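Local atomic coordinates of prenylcyclase (Actinoplanes teichomyceticus, PDB entry 6IJ1), a protein that is probably a prenyltransferase-like cyclase acting on isoprenoid substrates. Residues A[47-52]-A[98-103]; A[79-84]-A[109-114]; A[92-97]-A[116-121]. All blocks are in the same frame, centred on the assembly; numbering follows the deposited sequence.

In the fold
Contacts 1 and 3 both use helix 91-104, and the tryptophans of contact 2 pack against it. Contact 1 is buried and nearest the middle of the chain, joining this helix to helix 42-52 by aliphatic packing against a glycine. Contact 3 is also buried and sets the same helix against the next one, 112-121, in a roughly antiparallel way; here a threonine meets a phenylalanine and a leucine. Contact 2 lies farther from the centre and is only partly buried, tying the loop 79-84 to the start of helix 112-121 through two tryptophans and a glycine-proline contact. Contacts 2 and 3 are close neighbours, coupled by the backbone N of W81, which bonds to T94 OG1.

Contact 1. Residues A[47-52]-A[98-103]; sequences YVAGVL and LRLAEL
L100 and L103 of helix 91-104 pack onto A49 and G50 of helix 42-52, a pairing of two nearly parallel helices. Two such helices, with helix 58-71 between them in the chain, are consistent with the alpha-alpha toroid of terpene cyclases and protein prenyltransferases. Over these segments the axes diverge by only 19° and come within 9.1 Å of each other, a spacing consistent with the small residues A49 and G50 on the facing side.

The first group of contacts is purely apolar. L100 has its CG anti to the backbone N (chi1 -179°), which carries the isobutyl fork across to the other helix. One prong, CD2, rests on the methyl A49 CB at 3.7 Å. A49 suits this place because its single methyl fills the space beside the leucine without pushing the helices apart. Helix 58-71 closes over the same patch: A67 touches A49, while M68 and L71 lie against L100.

The second group sets methyls against backbone. L100 CD1 lies over the peptide that joins the two small residues, 3.8 Å from G50 N. Glycine keeps this surface low without being strictly required, since a beta carbon could be accommodated; G50 CA and L100 CA are 5.1 Å apart, the nearest such pair across the contact. No hydrogen bond crosses between the segments; the carbonyl of G50 is instead bonded to Q54 NE2. One turn on from L100, L103 CD1 reaches the same carbonyl, lying 3.5 Å from G50 O and 3.9 Å from G50 CA.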
loop_
_atom_site.group_PDB
_atom_site.type_symbol
_atom_site.label_atom_id
_atom_site.label_comp_id
_atom_site.label_asym_id
_atom_site.label_seq_id
_atom_site.Cartn_x
_atom_site.Cartn_y
_atom_site.Cartn_z
ATOM N N TYR A 47 2.902 7.771 -1.132
ATOM C CA TYR A 47 3.227 6.623 -0.292
ATOM C C TYR A 47 4.558 6.844 0.439
ATOM O O TYR A 47 4.678 6.595 1.646
ATOM C CB TYR A 47 3.306 5.395 -1.221
ATOM C CG TYR A 47 3.537 4.079 -0.477
ATOM C CD1 TYR A 47 2.447 3.453 0.102
ATOM C CD2 TYR A 47 4.808 3.520 -0.350
ATOM C CE1 TYR A 47 2.611 2.288 0.818
ATOM C CE2 TYR A 47 4.976 2.312 0.317
ATOM C CZ TYR A 47 3.866 1.703 0.876
ATOM O OH TYR A 47 3.977 0.495 1.560
ATOM N N VAL A 48 5.574 7.295 -0.280
ATOM C CA VAL A 48 6.880 7.539 0.349
ATOM C C VAL A 48 6.783 8.660 1.383
ATOM O O VAL A 48 7.293 8.534 2.496
ATOM C CB VAL A 48 7.927 7.873 -0.737
ATOM C CG1 VAL A 48 9.234 8.362 -0.124
ATOM C CG2 VAL A 48 8.148 6.597 -1.662
ATOM N N ALA A 49 6.102 9.759 0.997
ATOM C CA ALA A 49 5.948 10.902 1.905
ATOM C C ALA A 49 5.263 10.484 3.187
ATOM O O ALA A 49 5.653 10.935 4.273
ATOM C CB ALA A 49 5.149 12.034 1.230
ATOM N N GLY A 50 4.249 9.599 3.088
ATOM C CA GLY A 50 3.515 9.208 4.293
ATOM C C GLY A 50 4.387 8.476 5.291
ATOM O O GLY A 50 4.232 8.620 6.506
ATOM N N VAL A 51 5.350 7.687 4.808
ATOM C CA VAL A 51 6.281 7.027 5.728
ATOM C C VAL A 51 7.242 8.056 6.321
ATOM O O VAL A 51 7.486 8.086 7.543
ATOM C CB VAL A 51 7.041 5.891 5.001
ATOM C CG1 VAL A 51 8.120 5.327 5.920
ATOM C CG2 VAL A 51 6.059 4.772 4.610
ATOM N N LEU A 52 7.780 8.937 5.466
ATOM C CA LEU A 52 8.805 9.880 5.907
ATOM C C LEU A 52 8.260 10.806 6.986
ATOM O O LEU A 52 8.992 11.137 7.906
ATOM C CB LEU A 52 9.339 10.676 4.715
ATOM C CG LEU A 52 10.238 9.898 3.741
ATOM C CD1 LEU A 52 10.635 10.754 2.560
ATOM C CD2 LEU A 52 11.487 9.371 4.445
ATOM N N LEU A 98 -4.886 11.390 0.636
ATOM C CA LEU A 98 -5.661 11.823 1.827
ATOM C C LEU A 98 -5.046 11.292 3.121
ATOM O O LEU A 98 -5.060 11.993 4.150
ATOM C CB LEU A 98 -7.109 11.373 1.717
ATOM C CG LEU A 98 -7.852 12.068 0.537
ATOM C CD1 LEU A 98 -9.095 11.359 0.145
ATOM C CD2 LEU A 98 -8.204 13.523 1.033
ATOM N N ARG A 99 -4.424 10.110 3.092
ATOM C CA ARG A 99 -3.704 9.651 4.281
ATOM C C ARG A 99 -2.547 10.565 4.645
ATOM O O ARG A 99 -2.331 10.843 5.829
ATOM C CB ARG A 99 -3.192 8.225 4.044
ATOM C CG ARG A 99 -2.296 7.703 5.173
ATOM C CD ARG A 99 -2.011 6.227 4.962
ATOM N NE ARG A 99 -0.807 5.827 5.719
ATOM C CZ ARG A 99 -0.841 5.312 6.937
ATOM N NH1 ARG A 99 -2.012 5.147 7.570
ATOM N NH2 ARG A 99 0.312 4.981 7.503
ATOM N N LEU A 100 -1.774 11.027 3.657
ATOM C CA LEU A 100 -0.703 11.973 3.925
ATOM C C LEU A 100 -1.271 13.237 4.574
ATOM O O LEU A 100 -0.687 13.737 5.555
ATOM C CB LEU A 100 0.031 12.300 2.621
ATOM C CG LEU A 100 1.199 13.277 2.776
ATOM C CD1 LEU A 100 2.307 12.806 3.717
ATOM C CD2 LEU A 100 1.716 13.514 1.354
ATOM N N ALA A 101 -2.409 13.707 4.040
ATOM C CA ALA A 101 -3.057 14.869 4.656
ATOM C C ALA A 101 -3.452 14.607 6.094
ATOM O O ALA A 101 -3.244 15.477 6.954
ATOM C CB ALA A 101 -4.268 15.263 3.814
ATOM N N GLU A 102 -4.008 13.431 6.397
ATOM C CA GLU A 102 -4.368 13.137 7.804
ATOM C C GLU A 102 -3.123 13.086 8.651
ATOM O O GLU A 102 -3.111 13.583 9.781
ATOM C CB GLU A 102 -5.167 11.818 7.881
ATOM C CG GLU A 102 -6.545 11.984 7.271
ATOM C CD GLU A 102 -7.580 10.920 7.691
ATOM O OE1 GLU A 102 -7.178 9.916 8.341
ATOM O OE2 GLU A 102 -8.782 11.073 7.362
ATOM N N LEU A 103 -2.050 12.460 8.147
ATOM C CA LEU A 103 -0.831 12.384 8.965
ATOM C C LEU A 103 -0.282 13.775 9.273
ATOM O O LEU A 103 0.321 13.971 10.332
ATOM C CB LEU A 103 0.241 11.541 8.250
ATOM C CG LEU A 103 -0.087 10.061 8.135
ATOM C CD1 LEU A 103 0.889 9.428 7.168
ATOM C CD2 LEU A 103 0.142 9.406 9.476
#

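Contact 2. Residues A[79-84]-A[109-114]; sequences GGWNYS and EPWARP
W111 and W81 meet through the benzene halves of their indoles, joining the loop that carries G79 and W81 to the turn leading into helix 112-121. The sequence from Q75 to W81, a glutamine followed by Gly-X-Trp, resembles the QW motif of triterpene cyclases.

Followed outward from CB, W111 first turns its CG between the backbone N and the carbonyl carbon (chi1 58°), and this swings the indole back over its own turn, with A112 CB against one face, near the rim. The five-membered ring then points its nitrogen to E109: NE1 donates to E109 OE1 at 2.8 Å, with the acceptor close to the ring plane. The carboxylate is met on its anti side, somewhat out of its plane, and its other oxygen, OE2, forms a salt bridge with R106. On the six-membered ring, CE3 lies 3.7 Å from W81 CH2. The next atom, CZ3, approaches W81 CH2 to 3.6 Å and also packs on L98. The ring planes stand at 82°. Farther on, W111 CH2 reaches A101 CB of helix 91-104 at 3.6 Å. An alanine at W111 is likely to open a gap beside W81 and A101 and to leave E109 OE1 without its indole donor.

Beside the indole pair the backbones close up. G79 CA directs a hydrogen at P114 O (3.4 Å), and P114 CB packs on the same carbon. A beta carbon on G79 would collide with that oxygen and, at phi 101°, with the preceding carbonyl. Q75 NE2 bonds to both G79 O and W111 O. Each indole N-H is used away from the other ring, W81 NE1 on L71 O, so the rings' meeting probably rests on dispersion.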
loop_
_atom_site.group_PDB
_atom_site.type_symbol
_atom_site.label_atom_id
_atom_site.label_comp_id
_atom_site.label_asym_id
_atom_site.label_seq_id
_atom_site.Cartn_x
_atom_site.Cartn_y
_atom_site.Cartn_z
ATOM N N GLY A 79 -11.830 14.946 -8.177
ATOM C CA GLY A 79 -11.472 14.806 -6.773
ATOM C C GLY A 79 -10.313 13.849 -6.532
ATOM O O GLY A 79 -9.799 13.804 -5.425
ATOM N N GLY A 80 -9.847 13.140 -7.562
ATOM C CA GLY A 80 -8.924 12.028 -7.403
ATOM C C GLY A 80 -7.494 12.289 -7.842
ATOM O O GLY A 80 -7.137 13.310 -8.460
ATOM N N TRP A 81 -6.635 11.309 -7.515
ATOM C CA TRP A 81 -5.252 11.238 -7.999
ATOM C C TRP A 81 -5.041 9.888 -8.653
ATOM O O TRP A 81 -5.928 9.042 -8.618
ATOM C CB TRP A 81 -4.293 11.405 -6.855
ATOM C CG TRP A 81 -4.189 12.823 -6.318
ATOM C CD1 TRP A 81 -3.179 13.727 -6.573
ATOM C CD2 TRP A 81 -5.050 13.427 -5.328
ATOM N NE1 TRP A 81 -3.421 14.896 -5.827
ATOM C CE2 TRP A 81 -4.537 14.713 -5.074
ATOM C CE3 TRP A 81 -6.200 12.995 -4.652
ATOM C CZ2 TRP A 81 -5.127 15.587 -4.123
ATOM C CZ3 TRP A 81 -6.809 13.883 -3.705
ATOM C CH2 TRP A 81 -6.253 15.140 -3.482
ATOM N N ASN A 82 -3.850 9.701 -9.283
ATOM C CA ASN A 82 -3.644 8.536 -10.159
ATOM C C ASN A 82 -2.254 7.933 -9.987
ATOM O O ASN A 82 -1.413 8.427 -9.260
ATOM C CB ASN A 82 -3.923 8.914 -11.634
ATOM C CG ASN A 82 -3.130 10.103 -12.074
ATOM O OD1 ASN A 82 -1.980 10.327 -11.699
ATOM N ND2 ASN A 82 -3.771 10.903 -12.910
ATOM N N TYR A 83 -2.040 6.798 -10.683
ATOM C CA TYR A 83 -0.690 6.247 -10.770
ATOM C C TYR A 83 0.228 7.268 -11.405
ATOM O O TYR A 83 1.316 7.549 -10.904
ATOM C CB TYR A 83 -0.758 4.936 -11.633
ATOM C CG TYR A 83 0.586 4.295 -12.090
ATOM C CD1 TYR A 83 1.315 4.815 -13.180
ATOM C CD2 TYR A 83 1.110 3.213 -11.434
ATOM C CE1 TYR A 83 2.525 4.250 -13.578
ATOM C CE2 TYR A 83 2.316 2.630 -11.835
ATOM C CZ TYR A 83 3.013 3.151 -12.904
ATOM O OH TYR A 83 4.206 2.570 -13.272
ATOM N N SER A 84 -0.197 7.771 -12.575
ATOM C CA SER A 84 0.440 8.873 -13.283
ATOM C C SER A 84 -0.598 9.312 -14.305
ATOM O O SER A 84 -1.661 8.706 -14.410
ATOM C CB SER A 84 1.736 8.437 -13.984
ATOM O OG SER A 84 1.373 7.690 -15.143
ATOM N N GLU A 109 -8.631 20.730 5.082
ATOM C CA GLU A 109 -8.678 21.769 4.034
ATOM C C GLU A 109 -9.729 21.441 2.974
ATOM O O GLU A 109 -10.054 20.268 2.732
ATOM C CB GLU A 109 -7.314 21.857 3.378
ATOM C CG GLU A 109 -6.301 22.378 4.352
ATOM C CD GLU A 109 -4.828 22.386 3.951
ATOM O OE1 GLU A 109 -4.527 22.229 2.736
ATOM O OE2 GLU A 109 -3.984 22.524 4.866
ATOM N N PRO A 110 -10.329 22.447 2.297
ATOM C CA PRO A 110 -11.491 22.136 1.459
ATOM C C PRO A 110 -11.211 21.257 0.244
ATOM O O PRO A 110 -12.152 20.605 -0.188
ATOM C CB PRO A 110 -11.979 23.540 0.980
ATOM C CG PRO A 110 -11.617 24.416 2.134
ATOM C CD PRO A 110 -10.283 23.900 2.645
ATOM N N TRP A 111 -9.967 21.206 -0.256
ATOM C CA TRP A 111 -9.703 20.285 -1.366
ATOM C C TRP A 111 -9.906 18.832 -0.946
ATOM O O TRP A 111 -10.121 17.980 -1.811
ATOM C CB TRP A 111 -8.287 20.494 -1.905
ATOM C CG TRP A 111 -7.201 20.309 -0.868
ATOM C CD1 TRP A 111 -6.547 21.277 -0.137
ATOM C CD2 TRP A 111 -6.648 19.037 -0.454
ATOM N NE1 TRP A 111 -5.621 20.662 0.725
ATOM C CE2 TRP A 111 -5.665 19.297 0.526
ATOM C CE3 TRP A 111 -6.891 17.699 -0.859
ATOM C CZ2 TRP A 111 -4.922 18.211 1.163
ATOM C CZ3 TRP A 111 -6.165 16.646 -0.256
ATOM C CH2 TRP A 111 -5.210 16.928 0.747
ATOM N N ALA A 112 -9.887 18.536 0.363
ATOM C CA ALA A 112 -10.156 17.128 0.714
ATOM C C ALA A 112 -11.593 16.714 0.416
ATOM O O ALA A 112 -11.861 15.547 0.124
ATOM C CB ALA A 112 -9.829 16.897 2.190
ATOM N N ARG A 113 -12.573 17.638 0.444
ATOM C CA ARG A 113 -13.956 17.210 0.241
ATOM C C ARG A 113 -14.192 16.515 -1.106
ATOM O O ARG A 113 -14.838 15.451 -1.120
ATOM C CB ARG A 113 -14.886 18.434 0.423
ATOM C CG ARG A 113 -16.328 18.087 0.248
ATOM C CD ARG A 113 -17.133 19.340 -0.141
ATOM N NE ARG A 113 -17.793 19.839 1.054
ATOM C CZ ARG A 113 -18.597 20.908 1.120
ATOM N NH1 ARG A 113 -18.871 21.635 0.045
ATOM N NH2 ARG A 113 -19.131 21.252 2.293
ATOM N N PRO A 114 -13.766 17.071 -2.254
ATOM C CA PRO A 114 -13.943 16.324 -3.516
ATOM C C PRO A 114 -13.175 15.010 -3.512
ATOM O O PRO A 114 -13.589 14.062 -4.192
ATOM C CB PRO A 114 -13.372 17.268 -4.591
ATOM C CG PRO A 114 -13.113 18.524 -3.971
ATOM C CD PRO A 114 -13.165 18.399 -2.470
#

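Contact 3. Residues A[92-97]-A[116-121]; sequences DSTGWV and WEFLAR
T94 of helix 91-104 is wedged against F118 and L119 of helix 112-121, the successive helices forming a roughly antiparallel helical hairpin. Their axes run at 145° to each other and approach to 10.1 Å, wide enough for side chains to interpose.

The threonine meets the CD1-CE1 side of the F118 ring at a slant, presenting OG1 and CG2 to it. F118 holds CG anti to its backbone N (chi1 177°), which swings the ring toward the threonine, and its CE1 comes 3.4 Å from T94 OG1. That hydroxyl is not spent on the ring: it bonds to D90 O one turn earlier and accepts from the backbone N of W81, so a threonine satisfies a buried loop nitrogen while offering a methyl to the next helix. L136 of helix 134-141 also touches F118.

L119 passes alongside T94, the two side chains running in opposite directions. The methyl T94 CG2 faces both partners, 3.9 Å from F118 CD1 and 4.0 Å from L119 CD2. A branched leucine suits this position, since its other methyl, CD1, packs on L98 in the same helix as T94. G95 adds no side chain to the interface, and L119 CD2 reaches to 4.4 Å from G95 N.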
loop_
_atom_site.group_PDB
_atom_site.type_symbol
_atom_site.label_atom_id
_atom_site.label_comp_id
_atom_site.label_asym_id
_atom_site.label_seq_id
_atom_site.Cartn_x
_atom_site.Cartn_y
_atom_site.Cartn_z
ATOM N N ASP A 92 -7.215 3.967 -4.726
ATOM C CA ASP A 92 -6.057 3.721 -3.865
ATOM C C ASP A 92 -5.104 4.924 -3.860
ATOM O O ASP A 92 -4.724 5.407 -2.798
ATOM C CB ASP A 92 -5.338 2.441 -4.337
ATOM C CG ASP A 92 -4.405 1.882 -3.277
ATOM O OD1 ASP A 92 -4.849 1.680 -2.126
ATOM O OD2 ASP A 92 -3.190 1.725 -3.572
ATOM N N SER A 93 -4.709 5.431 -5.034
ATOM C CA SER A 93 -3.848 6.605 -5.086
ATOM C C SER A 93 -4.473 7.795 -4.318
ATOM O O SER A 93 -3.800 8.477 -3.533
ATOM C CB SER A 93 -3.591 7.035 -6.561
ATOM O OG SER A 93 -3.009 5.941 -7.279
ATOM N N THR A 94 -5.785 8.008 -4.519
ATOM C CA THR A 94 -6.483 9.073 -3.810
ATOM C C THR A 94 -6.391 8.841 -2.311
ATOM O O THR A 94 -6.122 9.769 -1.549
ATOM C CB THR A 94 -7.917 9.096 -4.264
ATOM O OG1 THR A 94 -7.911 9.327 -5.710
ATOM C CG2 THR A 94 -8.740 10.154 -3.556
ATOM N N GLY A 95 -6.584 7.592 -1.895
ATOM C CA GLY A 95 -6.496 7.294 -0.460
ATOM C C GLY A 95 -5.116 7.567 0.110
ATOM O O GLY A 95 -4.998 8.082 1.238
ATOM N N TRP A 96 -4.035 7.269 -0.627
ATOM C CA TRP A 96 -2.711 7.584 -0.102
ATOM C C TRP A 96 -2.484 9.095 0.054
ATOM O O TRP A 96 -1.794 9.501 0.982
ATOM C CB TRP A 96 -1.548 6.990 -0.951
ATOM C CG TRP A 96 -1.558 5.493 -0.913
ATOM C CD1 TRP A 96 -1.952 4.632 -1.909
ATOM C CD2 TRP A 96 -1.196 4.689 0.199
ATOM N NE1 TRP A 96 -1.887 3.324 -1.458
ATOM C CE2 TRP A 96 -1.452 3.330 -0.158
ATOM C CE3 TRP A 96 -0.716 4.992 1.479
ATOM C CZ2 TRP A 96 -1.225 2.278 0.716
ATOM C CZ3 TRP A 96 -0.483 3.940 2.378
ATOM C CH2 TRP A 96 -0.763 2.589 1.977
ATOM N N VAL A 97 -3.008 9.922 -0.887
ATOM C CA VAL A 97 -2.875 11.369 -0.736
ATOM C C VAL A 97 -3.639 11.838 0.487
ATOM O O VAL A 97 -3.118 12.645 1.275
ATOM C CB VAL A 97 -3.351 12.077 -2.012
ATOM C CG1 VAL A 97 -3.214 13.609 -1.780
ATOM C CG2 VAL A 97 -2.484 11.605 -3.197
ATOM N N TRP A 116 -12.947 13.053 -0.620
ATOM C CA TRP A 116 -13.913 12.162 0.035
ATOM C C TRP A 116 -15.047 11.764 -0.894
ATOM O O TRP A 116 -15.483 10.604 -0.886
ATOM C CB TRP A 116 -14.530 12.805 1.303
ATOM C CG TRP A 116 -13.512 13.316 2.281
ATOM C CD1 TRP A 116 -13.492 14.570 2.867
ATOM C CD2 TRP A 116 -12.449 12.588 2.920
ATOM N NE1 TRP A 116 -12.465 14.676 3.737
ATOM C CE2 TRP A 116 -11.796 13.472 3.799
ATOM C CE3 TRP A 116 -11.964 11.273 2.787
ATOM C CZ2 TRP A 116 -10.677 13.112 4.560
ATOM C CZ3 TRP A 116 -10.893 10.897 3.582
ATOM C CH2 TRP A 116 -10.248 11.804 4.423
ATOM N N GLU A 117 -15.577 12.732 -1.676
ATOM C CA GLU A 117 -16.662 12.396 -2.575
ATOM C C GLU A 117 -16.206 11.407 -3.627
ATOM O O GLU A 117 -16.946 10.497 -3.985
ATOM C CB GLU A 117 -17.204 13.662 -3.236
ATOM C CG GLU A 117 -17.917 14.557 -2.185
ATOM C CD GLU A 117 -18.192 15.973 -2.734
ATOM O OE1 GLU A 117 -17.734 16.279 -3.870
ATOM O OE2 GLU A 117 -18.868 16.771 -2.029
ATOM N N PHE A 118 -14.988 11.578 -4.124
ATOM C CA PHE A 118 -14.464 10.606 -5.088
ATOM C C PHE A 118 -14.420 9.214 -4.478
ATOM O O PHE A 118 -14.909 8.255 -5.083
ATOM C CB PHE A 118 -13.101 11.066 -5.582
ATOM C CG PHE A 118 -12.415 10.139 -6.523
ATOM C CD1 PHE A 118 -11.592 9.127 -6.029
ATOM C CD2 PHE A 118 -12.506 10.362 -7.894
ATOM C CE1 PHE A 118 -10.878 8.292 -6.909
ATOM C CE2 PHE A 118 -11.821 9.503 -8.814
ATOM C CZ PHE A 118 -10.990 8.485 -8.298
ATOM N N LEU A 119 -13.842 9.095 -3.254
ATOM C CA LEU A 119 -13.800 7.791 -2.598
ATOM C C LEU A 119 -15.189 7.218 -2.406
ATOM O O LEU A 119 -15.413 6.031 -2.633
ATOM C CB LEU A 119 -13.070 7.832 -1.250
ATOM C CG LEU A 119 -11.575 8.092 -1.389
ATOM C CD1 LEU A 119 -10.907 8.182 0.023
ATOM C CD2 LEU A 119 -10.880 6.992 -2.265
ATOM N N ALA A 120 -16.180 8.064 -1.978
ATOM C CA ALA A 120 -17.517 7.507 -1.766
ATOM C C ALA A 120 -18.100 6.877 -3.036
ATOM O O ALA A 120 -18.868 5.906 -2.924
ATOM C CB ALA A 120 -18.452 8.626 -1.271
ATOM N N ARG A 121 -17.770 7.417 -4.230
ATOM C CA ARG A 121 -18.250 6.812 -5.467
ATOM C C ARG A 121 -17.757 5.388 -5.646
ATOM O O ARG A 121 -18.403 4.620 -6.393
ATOM C CB ARG A 121 -17.821 7.671 -6.655
ATOM C CG ARG A 121 -18.581 8.978 -6.672
ATOM C CD ARG A 121 -18.086 9.874 -7.802
ATOM N NE ARG A 121 -18.437 9.260 -9.074
ATOM C CZ ARG A 121 -18.473 9.909 -10.230
ATOM N NH1 ARG A 121 -18.804 9.261 -11.340
ATOM N NH2 ARG A 121 -18.176 11.204 -10.273
#